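Long-range contact in putative vitamin-B12 independent methionine synthase family protein (Listeria monocytogenes, PDB 1YPX), which probably transfers a methyl group from a folate to homocysteine, with zinc, as a cobalamin-independent methionine synthase, and has a TIM-barrel-like fold: residues F261-Y273 with L284-L298. Residues are numbered along the deposited sequence; the frame is centred on the assembly and turned at random.
Sequences FGKLNIDGFFLEY and LKYVTRPDLKIVLGL. With PO4 (phosphate ion), chain B.
Phe270 and Val295, neighbours on the parallel strands 268-272 and 293-299, point to the same side of the sheet, and Val295 CG2 sits over the ring centre of Phe270, 3.7 Å from the centroid, as a CH-pi contact. Backbone bonds tie the strands from Val295 N to Phe269 O (2.7 Å), through Leu271 N to Val295 O and Gly297 N to Leu271 O, to Tyr273 N on Gly297 O. On the other face, Leu271 CD1 packs on Ile294 CD1 at 3.7 Å. Packing is tight at buried Leu292: with CG anti to its backbone N (chi1 172°), it puts CD1 3.8 Å from Phe269 CD2 and CD2 near Phe261 CB. Lys285 brings NZ to 4.5 Å from the Phe261 ring centroid, 30° off its normal, an off-centre cation-pi contact; this amine and Tyr273 OH (2.6 Å) both donate to O3 of a phosphate, probably from the crystallisation liquor. At the buried base of the loops entering the strands, Arg289 NH1 donates to Ile266 O at 2.6 Å, from above the carbonyl plane, and makes a weak salt bridge to Asp291 OD2. The solvent side is looser: exposed Gly262 and Thr288 share a weakly held water. Within the TIM-barrel-like sheet, strand 233-238 flanks 268-272, strand 328-332 flanks 293-299, and helix 310-322 covers Leu296 and Leu298.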
ATOM      1  N   PHE A 261      -1.173 -14.173   7.458  1.00 76.15           N
ATOM      2  CA  PHE A 261       0.218 -14.569   7.328  1.00 74.08           C
ATOM      3  C   PHE A 261       0.390 -16.041   6.970  1.00 72.60           C
ATOM      4  O   PHE A 261       1.492 -16.483   6.651  1.00 72.82           O
ATOM      5  CB  PHE A 261       0.969 -14.239   8.616  1.00 74.38           C
ATOM      6  CG  PHE A 261       0.743 -12.836   9.099  1.00 74.51           C
ATOM      7  CD1 PHE A 261       0.834 -11.760   8.224  1.00 73.07           C
ATOM      8  CD2 PHE A 261       0.434 -12.592  10.433  1.00 75.48           C
ATOM      9  CE1 PHE A 261       0.619 -10.460   8.674  1.00 73.66           C
ATOM     10  CE2 PHE A 261       0.217 -11.295  10.894  1.00 73.77           C
ATOM     11  CZ  PHE A 261       0.310 -10.227  10.014  1.00 74.03           C
ATOM     12  N   GLY A 262      -0.702 -16.799   7.009  1.00 70.74           N
ATOM     13  CA  GLY A 262      -0.609 -18.207   6.678  1.00 69.35           C
ATOM     14  C   GLY A 262      -1.228 -18.589   5.346  1.00 69.18           C
ATOM     15  O   GLY A 262      -0.715 -19.463   4.648  1.00 68.92           O
ATOM     16  N   LYS A 263      -2.320 -17.926   4.981  1.00 68.52           N
ATOM     17  CA  LYS A 263      -3.017 -18.232   3.738  1.00 67.72           C
ATOM     18  C   LYS A 263      -2.760 -17.276   2.568  1.00 66.40           C
ATOM     19  O   LYS A 263      -2.708 -17.699   1.411  1.00 66.00           O
ATOM     20  CB  LYS A 263      -4.520 -18.311   4.017  1.00 69.38           C
ATOM     21  CG  LYS A 263      -4.916 -19.406   5.003  1.00 70.47           C
ATOM     22  CD  LYS A 263      -6.436 -19.508   5.159  1.00 72.10           C
ATOM     23  CE  LYS A 263      -6.830 -20.572   6.194  1.00 72.46           C
ATOM     24  NZ  LYS A 263      -8.294 -20.586   6.493  1.00 70.56           N
ATOM     25  N   LEU A 264      -2.606 -15.993   2.872  1.00 64.71           N
ATOM     26  CA  LEU A 264      -2.368 -14.963   1.857  1.00 62.74           C
ATOM     27  C   LEU A 264      -1.051 -15.176   1.115  1.00 60.81           C
ATOM     28  O   LEU A 264       0.005 -15.242   1.737  1.00 61.42           O
ATOM     29  CB  LEU A 264      -2.352 -13.591   2.525  1.00 63.53           C
ATOM     30  CG  LEU A 264      -3.180 -12.501   1.867  1.00 63.91           C
ATOM     31  CD1 LEU A 264      -2.751 -12.360   0.415  1.00 66.49           C
ATOM     32  CD2 LEU A 264      -4.648 -12.855   1.969  1.00 64.83           C
ATOM     33  N   ASN A 265      -1.109 -15.251  -0.212  1.00 58.57           N
ATOM     34  CA  ASN A 265       0.092 -15.467  -1.022  1.00 56.43           C
ATOM     35  C   ASN A 265       0.820 -14.192  -1.410  1.00 56.34           C
ATOM     36  O   ASN A 265       1.148 -13.969  -2.580  1.00 56.73           O
ATOM     37  CB  ASN A 265      -0.265 -16.253  -2.276  1.00 53.91           C
ATOM     38  CG  ASN A 265      -0.684 -17.654  -1.954  1.00 51.16           C
ATOM     39  OD1 ASN A 265       0.037 -18.371  -1.266  1.00 51.51           O
ATOM     40  ND2 ASN A 265      -1.846 -18.059  -2.440  1.00 47.13           N
ATOM     41  N   ILE A 266       1.101 -13.371  -0.406  1.00 55.64           N
ATOM     42  CA  ILE A 266       1.762 -12.100  -0.616  1.00 54.58           C
ATOM     43  C   ILE A 266       3.237 -12.120  -0.194  1.00 55.33           C
ATOM     44  O   ILE A 266       3.635 -12.887   0.679  1.00 56.27           O
ATOM     45  CB  ILE A 266       0.935 -10.998   0.099  1.00 53.14           C
ATOM     46  CG1 ILE A 266       0.442 -10.000  -0.940  1.00 54.05           C
ATOM     47  CG2 ILE A 266       1.722 -10.319   1.188  1.00 49.94           C
ATOM     48  CD1 ILE A 266      -0.656  -9.106  -0.437  1.00 54.54           C
ATOM     49  N   ASP A 267       4.050 -11.288  -0.830  1.00 54.78           N
ATOM     50  CA  ASP A 267       5.473 -11.269  -0.529  1.00 53.30           C
ATOM     51  C   ASP A 267       5.859 -10.628   0.791  1.00 51.10           C
ATOM     52  O   ASP A 267       6.651 -11.189   1.538  1.00 52.79           O
ATOM     53  CB  ASP A 267       6.221 -10.596  -1.669  1.00 55.88           C
ATOM     54  CG  ASP A 267       6.035 -11.321  -2.972  1.00 58.64           C
ATOM     55  OD1 ASP A 267       6.483 -12.487  -3.049  1.00 61.75           O
ATOM     56  OD2 ASP A 267       5.435 -10.738  -3.908  1.00 57.18           O
ATOM     57  N   GLY A 268       5.315  -9.451   1.072  1.00 47.08           N
ATOM     58  CA  GLY A 268       5.630  -8.782   2.308  1.00 43.01           C
ATOM     59  C   GLY A 268       4.388  -8.113   2.828  1.00 43.29           C
ATOM     60  O   GLY A 268       3.433  -7.917   2.075  1.00 44.35           O
ATOM     61  N   PHE A 269       4.405  -7.750   4.107  1.00 44.11           N
ATOM     62  CA  PHE A 269       3.272  -7.090   4.775  1.00 43.42           C
ATOM     63  C   PHE A 269       3.716  -5.857   5.575  1.00 42.43           C
ATOM     64  O   PHE A 269       4.630  -5.943   6.389  1.00 45.38           O
ATOM     65  CB  PHE A 269       2.601  -8.064   5.755  1.00 44.47           C
ATOM     66  CG  PHE A 269       1.554  -8.949   5.142  1.00 45.46           C
ATOM     67  CD1 PHE A 269       0.310  -8.434   4.781  1.00 49.54           C
ATOM     68  CD2 PHE A 269       1.785 -10.312   4.984  1.00 45.60           C
ATOM     69  CE1 PHE A 269      -0.699  -9.270   4.277  1.00 51.11           C
ATOM     70  CE2 PHE A 269       0.787 -11.161   4.481  1.00 46.79           C
ATOM     71  CZ  PHE A 269      -0.461 -10.637   4.128  1.00 48.42           C
ATOM     72  N   PHE A 270       3.071  -4.720   5.352  1.00 41.20           N
ATOM     73  CA  PHE A 270       3.390  -3.515   6.112  1.00 41.56           C
ATOM     74  C   PHE A 270       2.386  -3.398   7.257  1.00 44.22           C
ATOM     75  O   PHE A 270       1.249  -2.929   7.077  1.00 42.20           O
ATOM     76  CB  PHE A 270       3.339  -2.266   5.236  1.00 37.55           C
ATOM     77  CG  PHE A 270       4.548  -2.103   4.352  1.00 36.46           C
ATOM     78  CD1 PHE A 270       4.737  -2.935   3.244  1.00 34.23           C
ATOM     79  CD2 PHE A 270       5.492  -1.104   4.618  1.00 32.11           C
ATOM     80  CE1 PHE A 270       5.846  -2.770   2.409  1.00 33.48           C
ATOM     81  CE2 PHE A 270       6.603  -0.923   3.796  1.00 29.76           C
ATOM     82  CZ  PHE A 270       6.783  -1.755   2.685  1.00 33.00           C
ATOM     83  N   LEU A 271       2.833  -3.858   8.429  1.00 47.18           N
ATOM     84  CA  LEU A 271       2.067  -3.888   9.677  1.00 48.44           C
ATOM     85  C   LEU A 271       2.453  -2.737  10.583  1.00 49.88           C
ATOM     86  O   LEU A 271       3.634  -2.559  10.869  1.00 48.92           O
ATOM     87  CB  LEU A 271       2.367  -5.186  10.419  1.00 47.38           C
ATOM     88  CG  LEU A 271       2.126  -6.464   9.633  1.00 47.16           C
ATOM     89  CD1 LEU A 271       2.824  -7.657  10.301  1.00 44.28           C
ATOM     90  CD2 LEU A 271       0.629  -6.674   9.562  1.00 46.60           C
ATOM     91  N   GLU A 272       1.476  -1.972  11.064  1.00 54.99           N
ATOM     92  CA  GLU A 272       1.801  -0.846  11.951  1.00 59.99           C
ATOM     93  C   GLU A 272       1.570  -1.114  13.448  1.00 61.89           C
ATOM     94  O   GLU A 272       0.587  -1.742  13.833  1.00 62.49           O
ATOM     95  CB  GLU A 272       1.044   0.418  11.520  1.00 61.08           C
ATOM     96  CG  GLU A 272      -0.467   0.355  11.585  1.00 60.52           C
ATOM     97  CD  GLU A 272      -1.073   1.742  11.507  1.00 61.85           C
ATOM     98  OE1 GLU A 272      -0.751   2.570  12.383  1.00 63.86           O
ATOM     99  OE2 GLU A 272      -1.858   2.017  10.578  1.00 60.53           O
ATOM    100  N   TYR A 273       2.485  -0.628  14.285  1.00 64.33           N
ATOM    101  CA  TYR A 273       2.395  -0.837  15.729  1.00 67.50           C
ATOM    102  C   TYR A 273       2.554   0.479  16.522  1.00 70.39           C
ATOM    103  O   TYR A 273       3.108   1.461  16.017  1.00 70.06           O
ATOM    104  CB  TYR A 273       3.481  -1.832  16.171  1.00 65.93           C
ATOM    105  CG  TYR A 273       3.462  -3.189  15.471  1.00 67.04           C
ATOM    106  CD1 TYR A 273       2.610  -4.218  15.898  1.00 67.52           C
ATOM    107  CD2 TYR A 273       4.328  -3.457  14.407  1.00 66.64           C
ATOM    108  CE1 TYR A 273       2.625  -5.483  15.281  1.00 66.57           C
ATOM    109  CE2 TYR A 273       4.352  -4.705  13.785  1.00 65.00           C
ATOM    110  CZ  TYR A 273       3.504  -5.716  14.223  1.00 66.59           C
ATOM    111  OH  TYR A 273       3.543  -6.949  13.602  1.00 61.85           O
ATOM    112  N   LEU A 284       1.139 -14.140  17.120  1.00 84.12           N
ATOM    113  CA  LEU A 284       0.277 -14.359  15.972  1.00 86.21           C
ATOM    114  C   LEU A 284       1.087 -14.586  14.698  1.00 86.08           C
ATOM    115  O   LEU A 284       0.525 -14.855  13.636  1.00 87.91           O
ATOM    116  CB  LEU A 284      -0.676 -13.172  15.784  1.00 87.16           C
ATOM    117  CG  LEU A 284      -1.689 -12.936  16.905  1.00 88.04           C
ATOM    118  CD1 LEU A 284      -2.428 -14.244  17.263  1.00 88.58           C
ATOM    119  CD2 LEU A 284      -0.954 -12.402  18.105  1.00 88.58           C
ATOM    120  N   LYS A 285       2.406 -14.496  14.805  1.00 84.74           N
ATOM    121  CA  LYS A 285       3.257 -14.686  13.645  1.00 83.90           C
ATOM    122  C   LYS A 285       3.216 -16.127  13.140  1.00 84.50           C
ATOM    123  O   LYS A 285       4.130 -16.919  13.383  1.00 84.39           O
ATOM    124  CB  LYS A 285       4.693 -14.278  13.975  1.00 82.79           C
ATOM    125  CG  LYS A 285       4.791 -13.042  14.869  1.00 82.39           C
ATOM    126  CD  LYS A 285       4.047 -11.849  14.304  1.00 80.34           C
ATOM    127  CE  LYS A 285       4.696 -11.338  13.041  1.00 79.96           C
ATOM    128  NZ  LYS A 285       3.819 -10.336  12.376  1.00 79.58           N
ATOM    129  N   TYR A 286       2.135 -16.455  12.438  1.00 84.46           N
ATOM    130  CA  TYR A 286       1.940 -17.776  11.858  1.00 83.68           C
ATOM    131  C   TYR A 286       2.692 -17.839  10.533  1.00 81.95           C
ATOM    132  O   TYR A 286       2.411 -18.670   9.666  1.00 81.13           O
ATOM    133  CB  TYR A 286       0.450 -18.033  11.623  1.00 86.73           C
ATOM    134  CG  TYR A 286      -0.250 -18.699  12.788  1.00 89.86           C
ATOM    135  CD1 TYR A 286      -0.342 -18.063  14.033  1.00 91.55           C
ATOM    136  CD2 TYR A 286      -0.808 -19.978  12.651  1.00 90.21           C
ATOM    137  CE1 TYR A 286      -0.976 -18.688  15.117  1.00 93.08           C
ATOM    138  CE2 TYR A 286      -1.446 -20.614  13.726  1.00 91.47           C
ATOM    139  CZ  TYR A 286      -1.527 -19.964  14.953  1.00 92.21           C
ATOM    140  OH  TYR A 286      -2.166 -20.578  16.007  1.00 91.66           O
ATOM    141  N   VAL A 287       3.648 -16.937  10.376  1.00 80.26           N
ATOM    142  CA  VAL A 287       4.437 -16.896   9.161  1.00 78.83           C
ATOM    143  C   VAL A 287       5.500 -17.990   9.188  1.00 77.25           C
ATOM    144  O   VAL A 287       6.496 -17.895   9.902  1.00 76.24           O
ATOM    145  CB  VAL A 287       5.081 -15.496   8.979  1.00 78.54           C
ATOM    146  CG1 VAL A 287       5.606 -14.989  10.310  1.00 78.22           C
ATOM    147  CG2 VAL A 287       6.192 -15.558   7.946  1.00 78.75           C
ATOM    148  N   THR A 288       5.261 -19.041   8.411  1.00 76.40           N
ATOM    149  CA  THR A 288       6.188 -20.157   8.334  1.00 75.77           C
ATOM    150  C   THR A 288       7.000 -20.084   7.053  1.00 75.33           C
ATOM    151  O   THR A 288       8.046 -20.722   6.929  1.00 76.61           O
ATOM    152  CB  THR A 288       5.443 -21.500   8.387  1.00 75.92           C
ATOM    153  OG1 THR A 288       4.302 -21.453   7.522  1.00 75.55           O
ATOM    154  CG2 THR A 288       4.999 -21.797   9.807  1.00 75.46           C
ATOM    155  N   ARG A 289       6.506 -19.301   6.101  1.00 74.34           N
ATOM    156  CA  ARG A 289       7.171 -19.118   4.817  1.00 72.10           C
ATOM    157  C   ARG A 289       8.444 -18.304   5.012  1.00 71.42           C
ATOM    158  O   ARG A 289       8.406 -17.172   5.488  1.00 72.34           O
ATOM    159  CB  ARG A 289       6.239 -18.391   3.854  1.00 71.34           C
ATOM    160  CG  ARG A 289       5.035 -19.201   3.409  1.00 70.04           C
ATOM    161  CD  ARG A 289       3.994 -18.281   2.786  1.00 68.65           C
ATOM    162  NE  ARG A 289       4.616 -17.261   1.950  1.00 65.77           N
ATOM    163  CZ  ARG A 289       3.979 -16.213   1.438  1.00 66.74           C
ATOM    164  NH1 ARG A 289       4.640 -15.335   0.687  1.00 67.19           N
ATOM    165  NH2 ARG A 289       2.686 -16.040   1.675  1.00 65.85           N
ATOM    166  N   PRO A 290       9.595 -18.873   4.644  1.00 70.62           N
ATOM    167  CA  PRO A 290      10.873 -18.172   4.797  1.00 69.58           C
ATOM    168  C   PRO A 290      11.066 -17.006   3.831  1.00 69.23           C
ATOM    169  O   PRO A 290      12.093 -16.318   3.870  1.00 70.27           O
ATOM    170  CB  PRO A 290      11.901 -19.284   4.596  1.00 69.46           C
ATOM    171  CG  PRO A 290      11.228 -20.194   3.625  1.00 70.28           C
ATOM    172  CD  PRO A 290       9.793 -20.240   4.131  1.00 70.10           C
ATOM    173  N   ASP A 291      10.075 -16.781   2.972  1.00 67.92           N
ATOM    174  CA  ASP A 291      10.142 -15.692   1.999  1.00 65.58           C
ATOM    175  C   ASP A 291       9.080 -14.634   2.268  1.00 63.93           C
ATOM    176  O   ASP A 291       8.975 -13.667   1.521  1.00 62.62           O
ATOM    177  CB  ASP A 291       9.956 -16.221   0.577  1.00 66.29           C
ATOM    178  CG  ASP A 291       8.512 -16.558   0.270  1.00 67.86           C
ATOM    179  OD1 ASP A 291       8.055 -17.656   0.654  1.00 68.35           O
ATOM    180  OD2 ASP A 291       7.828 -15.713  -0.350  1.00 70.08           O
ATOM    181  N   LEU A 292       8.283 -14.827   3.318  1.00 61.61           N
ATOM    182  CA  LEU A 292       7.253 -13.854   3.659  1.00 61.54           C
ATOM    183  C   LEU A 292       7.804 -12.824   4.640  1.00 61.82           C
ATOM    184  O   LEU A 292       7.728 -13.002   5.863  1.00 61.97           O
ATOM    185  CB  LEU A 292       6.034 -14.536   4.277  1.00 61.04           C
ATOM    186  CG  LEU A 292       4.996 -13.553   4.840  1.00 60.34           C
ATOM    187  CD1 LEU A 292       4.466 -12.694   3.706  1.00 59.58           C
ATOM    188  CD2 LEU A 292       3.864 -14.297   5.530  1.00 59.26           C
ATOM    189  N   LYS A 293       8.361 -11.746   4.103  1.00 60.16           N
ATOM    190  CA  LYS A 293       8.935 -10.698   4.935  1.00 59.52           C
ATOM    191  C   LYS A 293       7.861  -9.743   5.424  1.00 57.82           C
ATOM    192  O   LYS A 293       6.997  -9.333   4.656  1.00 58.60           O
ATOM    193  CB  LYS A 293      10.019  -9.947   4.157  1.00 59.93           C
ATOM    194  CG  LYS A 293       9.593  -9.503   2.768  1.00 63.25           C
ATOM    195  CD  LYS A 293      10.794  -9.234   1.861  1.00 63.50           C
ATOM    196  CE  LYS A 293      11.520 -10.520   1.456  1.00 63.83           C
ATOM    197  NZ  LYS A 293      10.676 -11.440   0.647  1.00 62.98           N
ATOM    198  N   ILE A 294       7.901  -9.409   6.712  1.00 55.13           N
ATOM    199  CA  ILE A 294       6.908  -8.497   7.276  1.00 52.90           C
ATOM    200  C   ILE A 294       7.563  -7.208   7.784  1.00 51.15           C
ATOM    201  O   ILE A 294       8.412  -7.212   8.675  1.00 50.88           O
ATOM    202  CB  ILE A 294       6.084  -9.163   8.440  1.00 52.01           C
ATOM    203  CG1 ILE A 294       6.910  -9.231   9.704  1.00 51.43           C
ATOM    204  CG2 ILE A 294       5.616 -10.561   8.066  1.00 47.92           C
ATOM    205  CD1 ILE A 294       6.495  -8.183  10.674  1.00 52.79           C
ATOM    206  N   VAL A 295       7.180  -6.097   7.185  1.00 48.57           N
ATOM    207  CA  VAL A 295       7.721  -4.818   7.583  1.00 47.60           C
ATOM    208  C   VAL A 295       7.034  -4.383   8.869  1.00 47.75           C
ATOM    209  O   VAL A 295       5.809  -4.480   8.990  1.00 48.26           O
ATOM    210  CB  VAL A 295       7.481  -3.794   6.471  1.00 47.38           C
ATOM    211  CG1 VAL A 295       8.172  -2.474   6.791  1.00 45.87           C
ATOM    212  CG2 VAL A 295       7.971  -4.380   5.157  1.00 44.67           C
ATOM    213  N   LEU A 296       7.840  -3.924   9.825  1.00 47.01           N
ATOM    214  CA  LEU A 296       7.374  -3.466  11.137  1.00 46.84           C
ATOM    215  C   LEU A 296       7.323  -1.936  11.157  1.00 47.60           C
ATOM    216  O   LEU A 296       8.360  -1.272  11.092  1.00 48.48           O
ATOM    217  CB  LEU A 296       8.340  -3.963  12.232  1.00 45.97           C
ATOM    218  CG  LEU A 296       8.555  -5.478  12.400  1.00 44.33           C
ATOM    219  CD1 LEU A 296       9.843  -5.740  13.174  1.00 46.39           C
ATOM    220  CD2 LEU A 296       7.364  -6.089  13.120  1.00 43.01           C
ATOM    221  N   GLY A 297       6.121  -1.377  11.245  1.00 48.47           N
ATOM    222  CA  GLY A 297       5.981   0.067  11.259  1.00 50.40           C
ATOM    223  C   GLY A 297       6.114   0.597  12.664  1.00 54.20           C
ATOM    224  O   GLY A 297       5.119   0.957  13.297  1.00 55.84           O
ATOM    225  N   LEU A 298       7.350   0.650  13.152  1.00 56.12           N
ATOM    226  CA  LEU A 298       7.629   1.112  14.510  1.00 56.00           C
ATOM    227  C   LEU A 298       7.933   2.599  14.628  1.00 57.86           C
ATOM    228  O   LEU A 298       8.136   3.093  15.734  1.00 59.68           O
ATOM    229  CB  LEU A 298       8.803   0.321  15.089  1.00 52.63           C
ATOM    230  CG  LEU A 298       8.745  -1.187  14.847  1.00 51.79           C
ATOM    231  CD1 LEU A 298       9.923  -1.869  15.537  1.00 48.82           C
ATOM    232  CD2 LEU A 298       7.430  -1.731  15.368  1.00 49.91           C
TER
HETATM  233  P   PO4 B 401       1.611  -9.081  15.383  1.00 35.98           P
HETATM  234  O1  PO4 B 401       2.874  -8.819  15.986  1.00 38.24           O
HETATM  235  O2  PO4 B 401       0.539  -8.310  15.991  1.00 39.89           O
HETATM  236  O3  PO4 B 401       1.732  -8.766  13.819  1.00 44.15           O
HETATM  237  O4  PO4 B 401       1.195 -10.530  15.297  1.00 35.82           O
HETATM  238  O   HOH W   1       2.209 -21.050   4.905  1.00 43.62           O